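PDB 3OOU: Lin2118 protein from Listeria innocua, which is of unknown function but probably binds specific DNA sequences as a transcription regulator through this AraC-type helix-turn-helix domain, one piece of a longer response-regulator-like protein. Local coordinates for residues K63-L73 against P100-Q108; I6-I14 against F31-F42. All blocks are in the same frame, centred on the assembly; numbering follows the deposited sequence. Where two conformers were deposited one is given.

Interaction 1 (K63-L73 against P100-Q108); sequences KEELLQTKDNL and PNRYRKIHQ
The backbone carbonyl oxygen of Asp71 is gripped by both terminal nitrogens of Arg104. NH2 of Arg104 stands 2.9 Å from Asp71 O, on a lone pair in the carbonyl plane. NH1 of Arg104 lies 3.1 Å from the same Asp71 O, almost in line with the C=O bond. The arginine chain runs extended to CD and then bends at chi3 (-137°), which turns the guanidinium toward the carbonyls. Its NE goes to Leu66 O at 2.7 Å, a fairly straight bond (161°) to a lone pair, and NH2 also bonds to Thr69 O, from above the carbonyl plane. Arginine suits the place because one flat cation can satisfy three carbonyls where helix 50-68 ends and the chain turns toward helix 73-79. The partial negative charge at that C-terminal end would favour the positive group. Over the centre of one guanidinium face sits Leu66 CD2, 3.6 Å from Arg104 CZ.

In this AraC-type helix-turn-helix domain the last helix, 100-107, meets the end of the long helix 50-68; the axes of segments 63-68 and 100-107 cross at -52°. Gln108 adds weak bonds from NE2 to Leu67 O and Thr69 O. Beyond them the contact turns apolar: Leu67 CD1 lies 3.9 Å from Tyr103 CE2, and Leu73 CD1 meets Pro100 CB at 3.8 Å. The stem of Lys63 passes slantwise by the Tyr103 ring, Lys63 CB 3.6 Å from Tyr103 CE2. The Lys63 ammonium bonds to Asn60.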
# COMPACT_ATOMS: atom_id res chain seq x y z
N LYS A 63 2.27 5.01 -9.02
CA LYS A 63 1.91 6.02 -10.01
C LYS A 63 3.10 6.91 -10.39
O LYS A 63 3.20 7.35 -11.53
CB LYS A 63 0.68 6.82 -9.59
CG LYS A 63 0.90 7.92 -8.57
CD LYS A 63 -0.44 8.46 -8.10
CE LYS A 63 -0.29 9.73 -7.29
NZ LYS A 63 -1.61 10.12 -6.71
N GLU A 64 4.01 7.14 -9.44
CA GLU A 64 5.21 7.89 -9.77
C GLU A 64 6.20 7.02 -10.53
O GLU A 64 6.82 7.48 -11.49
CB GLU A 64 5.83 8.51 -8.51
CG GLU A 64 7.02 9.41 -8.80
CD GLU A 64 6.66 10.66 -9.57
OE1 GLU A 64 5.46 10.93 -9.79
OE2 GLU A 64 7.60 11.39 -9.95
N GLU A 65 6.34 5.75 -10.12
CA GLU A 65 7.26 4.84 -10.79
C GLU A 65 6.88 4.62 -12.26
O GLU A 65 7.75 4.49 -13.13
CB GLU A 65 7.34 3.52 -10.00
CG GLU A 65 8.39 2.52 -10.48
CD GLU A 65 9.82 2.89 -10.11
OE1 GLU A 65 10.73 2.25 -10.67
OE2 GLU A 65 10.05 3.78 -9.27
N LEU A 66 5.58 4.65 -12.54
CA LEU A 66 5.06 4.48 -13.91
C LEU A 66 5.43 5.64 -14.82
O LEU A 66 5.46 5.50 -16.04
CB LEU A 66 3.54 4.34 -13.89
CG LEU A 66 3.00 2.97 -13.49
CD1 LEU A 66 1.53 3.10 -13.16
CD2 LEU A 66 3.23 1.96 -14.61
N LEU A 67 5.68 6.80 -14.22
CA LEU A 67 6.01 7.98 -15.01
C LEU A 67 7.52 8.18 -15.07
O LEU A 67 8.03 8.72 -16.06
CB LEU A 67 5.33 9.21 -14.42
CG LEU A 67 3.81 9.12 -14.23
CD1 LEU A 67 3.28 10.43 -13.70
CD2 LEU A 67 3.09 8.73 -15.53
N GLN A 68 8.22 7.75 -14.03
CA GLN A 68 9.66 7.96 -13.96
C GLN A 68 10.44 6.92 -14.74
O GLN A 68 11.60 7.15 -15.09
CB GLN A 68 10.14 8.01 -12.51
CG GLN A 68 9.71 9.26 -11.75
CD GLN A 68 10.20 10.56 -12.39
OE1 GLN A 68 11.18 10.59 -13.14
NE2 GLN A 68 9.51 11.65 -12.08
N THR A 69 9.82 5.78 -15.01
CA THR A 69 10.48 4.70 -15.72
C THR A 69 9.63 4.21 -16.88
O THR A 69 8.43 4.50 -16.95
CB THR A 69 10.77 3.49 -14.79
OG1 THR A 69 9.54 2.81 -14.48
CG2 THR A 69 11.46 3.92 -13.50
N LYS A 70 10.26 3.46 -17.77
CA LYS A 70 9.54 2.74 -18.82
C LYS A 70 9.56 1.25 -18.50
O LYS A 70 9.35 0.40 -19.37
CB LYS A 70 10.16 3.02 -20.18
CG LYS A 70 9.75 4.37 -20.75
CD LYS A 70 10.52 4.72 -22.01
CE LYS A 70 9.75 5.72 -22.88
NZ LYS A 70 9.32 6.94 -22.13
N ASP A 71 9.81 0.95 -17.22
CA ASP A 71 9.86 -0.43 -16.76
C ASP A 71 8.49 -1.09 -16.87
O ASP A 71 7.46 -0.43 -16.96
CB ASP A 71 10.38 -0.49 -15.32
CG ASP A 71 11.86 -0.19 -15.21
OD1 ASP A 71 12.58 -0.24 -16.24
OD2 ASP A 71 12.33 0.12 -14.10
N ASN A 72 8.52 -2.41 -16.88
CA ASN A 72 7.32 -3.21 -17.03
C ASN A 72 6.32 -3.01 -15.89
O ASN A 72 6.70 -2.90 -14.73
CB ASN A 72 7.76 -4.67 -17.17
CG ASN A 72 6.62 -5.61 -17.29
OD1 ASN A 72 6.26 -6.03 -18.38
ND2 ASN A 72 6.03 -5.97 -16.16
N LEU A 73 5.04 -2.96 -16.24
CA LEU A 73 3.96 -2.68 -15.30
C LEU A 73 3.83 -3.69 -14.15
O LEU A 73 3.64 -3.30 -12.99
CB LEU A 73 2.65 -2.60 -16.08
CG LEU A 73 1.39 -2.06 -15.40
CD1 LEU A 73 0.54 -1.35 -16.43
CD2 LEU A 73 0.60 -3.17 -14.72
N PRO A 100 -3.86 1.67 -14.55
CA PRO A 100 -2.42 1.96 -14.59
C PRO A 100 -1.91 2.41 -15.96
O PRO A 100 -1.22 3.43 -16.05
CB PRO A 100 -1.77 0.64 -14.19
CG PRO A 100 -2.81 -0.09 -13.42
CD PRO A 100 -4.15 0.37 -13.91
N ASN A 101 -2.23 1.69 -17.02
CA ASN A 101 -1.66 2.06 -18.31
C ASN A 101 -2.31 3.32 -18.91
O ASN A 101 -1.66 4.04 -19.66
CB ASN A 101 -1.61 0.87 -19.28
CG ASN A 101 -0.26 0.75 -19.99
OD1 ASN A 101 0.80 1.05 -19.41
ND2 ASN A 101 -0.29 0.32 -21.25
N ARG A 102 -3.56 3.59 -18.55
CA ARG A 102 -4.22 4.86 -18.90
C ARG A 102 -3.57 6.04 -18.18
O ARG A 102 -3.34 7.09 -18.78
CB ARG A 102 -5.72 4.79 -18.57
CG ARG A 102 -6.54 5.98 -19.06
CD ARG A 102 -7.08 5.74 -20.47
NE ARG A 102 -7.58 6.98 -21.07
CZ ARG A 102 -6.85 7.82 -21.80
NH1 ARG A 102 -5.57 7.56 -22.03
NH2 ARG A 102 -7.40 8.92 -22.30
N TYR A 103 -3.28 5.86 -16.89
CA TYR A 103 -2.57 6.87 -16.11
C TYR A 103 -1.21 7.19 -16.74
O TYR A 103 -0.84 8.36 -16.88
CB TYR A 103 -2.37 6.38 -14.67
CG TYR A 103 -1.87 7.43 -13.71
CD1 TYR A 103 -2.76 8.23 -13.00
CD2 TYR A 103 -0.50 7.62 -13.50
CE1 TYR A 103 -2.32 9.20 -12.12
CE2 TYR A 103 -0.04 8.60 -12.63
CZ TYR A 103 -0.96 9.38 -11.93
OH TYR A 103 -0.52 10.34 -11.06
N ARG A 104 -0.48 6.14 -17.09
CA ARG A 104 0.80 6.26 -17.76
C ARG A 104 0.66 7.02 -19.08
O ARG A 104 1.49 7.87 -19.40
CB ARG A 104 1.41 4.88 -18.00
CG ARG A 104 2.90 4.91 -18.27
CD ARG A 104 3.46 3.50 -18.35
NE ARG A 104 4.73 3.40 -17.64
CZ ARG A 104 5.43 2.29 -17.49
NH1 ARG A 104 5.01 1.14 -18.01
NH2 ARG A 104 6.58 2.33 -16.82
N LYS A 105 -0.41 6.73 -19.82
CA LYS A 105 -0.69 7.39 -21.10
C LYS A 105 -0.98 8.89 -20.95
O LYS A 105 -0.41 9.71 -21.68
CB LYS A 105 -1.85 6.70 -21.83
CG LYS A 105 -1.88 6.91 -23.35
CD LYS A 105 -3.02 6.13 -24.00
CE LYS A 105 -3.00 6.24 -25.52
NZ LYS A 105 -2.07 5.27 -26.18
N ILE A 106 -1.85 9.25 -20.01
CA ILE A 106 -2.23 10.64 -19.77
C ILE A 106 -1.04 11.49 -19.30
O ILE A 106 -0.91 12.65 -19.71
CB ILE A 106 -3.39 10.77 -18.73
CG1 ILE A 106 -4.64 10.02 -19.21
CG2 ILE A 106 -3.74 12.23 -18.47
CD1 ILE A 106 -5.69 9.79 -18.13
N HIS A 107 -0.19 10.91 -18.46
CA HIS A 107 0.79 11.71 -17.70
C HIS A 107 2.27 11.55 -18.05
O HIS A 107 3.09 12.37 -17.63
CB HIS A 107 0.60 11.47 -16.19
CG HIS A 107 -0.78 11.78 -15.70
ND1 HIS A 107 -1.33 13.04 -15.80
CD2 HIS A 107 -1.72 11.01 -15.11
CE1 HIS A 107 -2.55 13.03 -15.29
NE2 HIS A 107 -2.81 11.80 -14.86
N GLN A 108 2.62 10.52 -18.81
CA GLN A 108 4.03 10.28 -19.12
C GLN A 108 4.43 10.97 -20.42
O GLN A 108 5.40 11.73 -20.44
CB GLN A 108 4.36 8.79 -19.18
CG GLN A 108 5.86 8.49 -19.22
CD GLN A 108 6.16 7.00 -19.29
OE1 GLN A 108 5.51 6.25 -20.02
NE2 GLN A 108 7.17 6.57 -18.53
OXT GLN A 108 3.79 10.79 -21.46

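Interaction 2 (I6-I14 against F31-F42); sequences IIQNVLSYI and FHINAVYLGQLF
The N-terminal half of this AraC-type domain is a small helical bundle, and here its first helix, 6-17, packs on helix 35-46 and on the turn that leads into it; the axes of segments 6-14 and 35-42 cross almost at right angles (-91°). No hydrogen bond joins the two segments; branched aliphatic and aromatic side chains do the work. Ile6 spreads its branches over four neighbours: CD1 meets Ile33 CD1 tip to tip at 3.8 Å and also reaches the edge of the Tyr37 ring, whereas CG2 touches Leu38 CD1 and CB faces Leu41 CD2. One turn on, Val10 divides its two methyls, CG2 against Leu38 CD1 at 3.6 Å and CG1 at the edge of the Phe42 ring. Beta-branching suits Val10 here, since a short side chain offers a methyl to each of two partners.

Phe42 holds its CG trans to the backbone N (chi1 -162°), which carries the ring back toward helix 6-17. There Ile7 CD1, in one of its two conformers, comes 3.6 Å from Phe42 CD1, while Leu11 CD2 lies 4.0 Å from Phe42 CE1. Tyr53 of helix 50-68 also meets Phe42, edge-to-face. At the other end Phe31 turns its edge toward the face of Tyr13 in an offset edge-to-face pair, the centroids 5.4 Å apart and the planes at 68°. Asn34 caps helix 35-46, its OD1 accepting from Tyr37 N at 2.9 Å. Helices 24-31 and 35-46, joined by the tight turn at His32, are consistent with a helix-turn-helix unit braced by a preceding helix, as in the AraC family.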
# COMPACT_ATOMS: atom_id res chain seq x y z
N ILE A 6 1.76 3.29 19.73
CA ILE A 6 1.77 2.17 18.78
C ILE A 6 1.48 2.62 17.34
O ILE A 6 2.14 2.18 16.40
CB ILE A 6 0.75 1.09 19.21
CG1 ILE A 6 1.16 0.47 20.54
CG2 ILE A 6 0.59 0.02 18.12
CD1 ILE A 6 0.05 -0.30 21.26
N ILE A 7 0.49 3.50 17.19
CA ILE A 7 0.09 3.99 15.87
C ILE A 7 1.26 4.68 15.15
O ILE A 7 1.45 4.48 13.95
CB ILE A 7 -1.20 4.87 15.95
CG1 ILE A 7 -1.79 5.10 14.55
CG2 ILE A 7 -0.94 6.17 16.70
CD1 ILE A 7 -2.35 3.86 13.92
N GLN A 8 2.06 5.46 15.88
CA GLN A 8 3.23 6.10 15.28
C GLN A 8 4.24 5.08 14.76
O GLN A 8 4.77 5.23 13.67
CB GLN A 8 3.91 7.04 16.27
CG GLN A 8 3.10 8.26 16.60
CD GLN A 8 3.76 9.12 17.66
OE1 GLN A 8 4.98 9.27 17.67
NE2 GLN A 8 2.96 9.69 18.54
N ASN A 9 4.49 4.04 15.55
CA ASN A 9 5.42 2.98 15.16
C ASN A 9 4.98 2.22 13.90
O ASN A 9 5.80 1.90 13.04
CB ASN A 9 5.67 2.01 16.32
CG ASN A 9 6.45 2.65 17.44
OD1 ASN A 9 7.34 3.47 17.21
ND2 ASN A 9 6.14 2.27 18.68
N VAL A 10 3.68 1.94 13.82
CA VAL A 10 3.09 1.28 12.65
C VAL A 10 3.19 2.16 11.41
O VAL A 10 3.58 1.68 10.34
CB VAL A 10 1.63 0.88 12.93
CG1 VAL A 10 0.89 0.48 11.65
CG2 VAL A 10 1.59 -0.26 13.94
N LEU A 11 2.83 3.44 11.55
CA LEU A 11 2.90 4.37 10.43
C LEU A 11 4.32 4.47 9.89
O LEU A 11 4.53 4.43 8.68
CB LEU A 11 2.35 5.75 10.82
CG LEU A 11 0.85 5.86 11.10
CD1 LEU A 11 0.51 7.21 11.70
CD2 LEU A 11 0.01 5.61 9.84
N SER A 12 5.29 4.58 10.80
CA SER A 12 6.70 4.65 10.40
C SER A 12 7.17 3.34 9.76
O SER A 12 7.90 3.36 8.77
CB SER A 12 7.57 5.05 11.59
OG SER A 12 7.22 6.35 12.05
N TYR A 13 6.72 2.21 10.32
CA TYR A 13 7.03 0.89 9.77
C TYR A 13 6.58 0.72 8.31
O TYR A 13 7.32 0.17 7.49
CB TYR A 13 6.39 -0.20 10.62
CG TYR A 13 6.99 -1.58 10.43
CD1 TYR A 13 8.07 -2.00 11.20
CD2 TYR A 13 6.47 -2.46 9.48
CE1 TYR A 13 8.62 -3.26 11.04
CE2 TYR A 13 7.01 -3.73 9.31
CZ TYR A 13 8.09 -4.12 10.09
OH TYR A 13 8.65 -5.37 9.93
N ILE A 14 5.38 1.20 8.00
CA ILE A 14 4.86 1.17 6.63
C ILE A 14 5.83 1.84 5.65
O ILE A 14 6.12 1.28 4.60
CB ILE A 14 3.43 1.76 6.53
CG1 ILE A 14 2.42 0.83 7.22
CG2 ILE A 14 3.03 2.00 5.06
CD1 ILE A 14 1.02 1.40 7.40
N PHE A 31 5.29 -6.89 15.99
CA PHE A 31 5.18 -5.99 17.15
C PHE A 31 4.77 -6.70 18.44
O PHE A 31 4.79 -6.08 19.51
CB PHE A 31 4.23 -4.83 16.83
CG PHE A 31 4.86 -3.75 15.99
CD1 PHE A 31 4.73 -3.75 14.61
CD2 PHE A 31 5.61 -2.73 16.60
CE1 PHE A 31 5.32 -2.74 13.84
CE2 PHE A 31 6.20 -1.73 15.83
CZ PHE A 31 6.06 -1.74 14.45
N HIS A 32 4.44 -7.99 18.34
CA HIS A 32 3.92 -8.78 19.47
C HIS A 32 2.70 -8.08 20.08
O HIS A 32 2.61 -7.89 21.30
CB HIS A 32 5.01 -9.07 20.52
CG HIS A 32 4.59 -10.06 21.57
ND1 HIS A 32 4.25 -11.36 21.28
CD2 HIS A 32 4.46 -9.93 22.91
CE1 HIS A 32 3.92 -11.99 22.39
NE2 HIS A 32 4.04 -11.14 23.40
N ILE A 33 1.77 -7.70 19.22
CA ILE A 33 0.53 -7.06 19.64
C ILE A 33 -0.62 -7.72 18.90
O ILE A 33 -0.50 -8.04 17.71
CB ILE A 33 0.56 -5.51 19.39
CG1 ILE A 33 1.70 -4.85 20.17
CG2 ILE A 33 -0.80 -4.88 19.76
CD1 ILE A 33 1.87 -3.36 19.94
N ASN A 34 -1.72 -7.92 19.61
CA ASN A 34 -2.91 -8.53 19.05
C ASN A 34 -3.32 -7.87 17.73
O ASN A 34 -3.50 -6.66 17.67
CB ASN A 34 -4.04 -8.46 20.08
CG ASN A 34 -5.33 -9.08 19.59
OD1 ASN A 34 -6.15 -8.42 18.96
ND2 ASN A 34 -5.53 -10.36 19.91
N ALA A 35 -3.45 -8.68 16.67
CA ALA A 35 -3.72 -8.16 15.32
C ALA A 35 -5.09 -7.50 15.18
O ALA A 35 -5.21 -6.47 14.52
CB ALA A 35 -3.55 -9.26 14.28
N VAL A 36 -6.12 -8.08 15.80
CA VAL A 36 -7.45 -7.46 15.81
C VAL A 36 -7.39 -6.07 16.46
O VAL A 36 -7.90 -5.09 15.90
CB VAL A 36 -8.51 -8.35 16.51
CG1 VAL A 36 -9.82 -7.58 16.75
CG2 VAL A 36 -8.77 -9.59 15.69
N TYR A 37 -6.74 -5.98 17.61
CA TYR A 37 -6.59 -4.69 18.29
C TYR A 37 -5.84 -3.69 17.42
O TYR A 37 -6.25 -2.53 17.31
CB TYR A 37 -5.88 -4.85 19.64
CG TYR A 37 -5.45 -3.53 20.25
CD1 TYR A 37 -6.39 -2.68 20.84
CD2 TYR A 37 -4.12 -3.13 20.22
CE1 TYR A 37 -5.99 -1.46 21.39
CE2 TYR A 37 -3.71 -1.92 20.76
CZ TYR A 37 -4.66 -1.09 21.35
OH TYR A 37 -4.25 0.10 21.89
N LEU A 38 -4.75 -4.14 16.80
CA LEU A 38 -4.01 -3.27 15.90
C LEU A 38 -4.92 -2.69 14.80
O LEU A 38 -4.86 -1.50 14.52
CB LEU A 38 -2.82 -4.00 15.30
CG LEU A 38 -1.88 -3.17 14.45
CD1 LEU A 38 -1.28 -2.03 15.27
CD2 LEU A 38 -0.79 -4.08 13.87
N GLY A 39 -5.76 -3.54 14.20
CA GLY A 39 -6.69 -3.07 13.18
C GLY A 39 -7.69 -2.06 13.72
O GLY A 39 -7.99 -1.06 13.06
N GLN A 40 -8.18 -2.32 14.93
CA GLN A 40 -9.18 -1.43 15.55
C GLN A 40 -8.59 -0.08 15.91
O GLN A 40 -9.21 0.95 15.67
CB GLN A 40 -9.76 -2.08 16.80
CG GLN A 40 -10.59 -3.30 16.50
CD GLN A 40 -10.92 -4.09 17.74
OE1 GLN A 40 -10.09 -4.23 18.63
NE2 GLN A 40 -12.14 -4.62 17.79
N LEU A 41 -7.39 -0.11 16.49
CA LEU A 41 -6.68 1.11 16.85
C LEU A 41 -6.38 1.92 15.59
O LEU A 41 -6.53 3.15 15.57
CB LEU A 41 -5.39 0.76 17.60
CG LEU A 41 -4.48 1.92 18.00
CD1 LEU A 41 -5.14 2.84 19.02
CD2 LEU A 41 -3.16 1.37 18.53
N PHE A 42 -5.99 1.22 14.52
CA PHE A 42 -5.73 1.87 13.24
C PHE A 42 -6.98 2.55 12.69
O PHE A 42 -6.94 3.73 12.32
CB PHE A 42 -5.10 0.90 12.23
CG PHE A 42 -4.42 1.60 11.08
CD1 PHE A 42 -3.04 1.78 11.09
CD2 PHE A 42 -5.16 2.10 10.02
CE1 PHE A 42 -2.41 2.44 10.04
CE2 PHE A 42 -4.54 2.76 8.97
CZ PHE A 42 -3.16 2.93 8.98

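How the interactions relate
The two contacts lie on opposite sides of the chain's centre, their own centres about 32 Å apart, and they do not touch. Interaction 2 joins helix 6-17 to helix 35-46 and the turn before it and is partly buried, so hydrophobic side chains carry it with no hydrogen bond across. Interaction 1 is a surface contact at the far end, where the last helix meets the end of helix 50-68; there a side-chain guanidinium ties up backbone carbonyls and apolar contacts flank it. Helix 50-68 links them: it follows helix 35-46 in the chain, its early residue Tyr53 packs beside interaction 2, and its final turns belong to interaction 1.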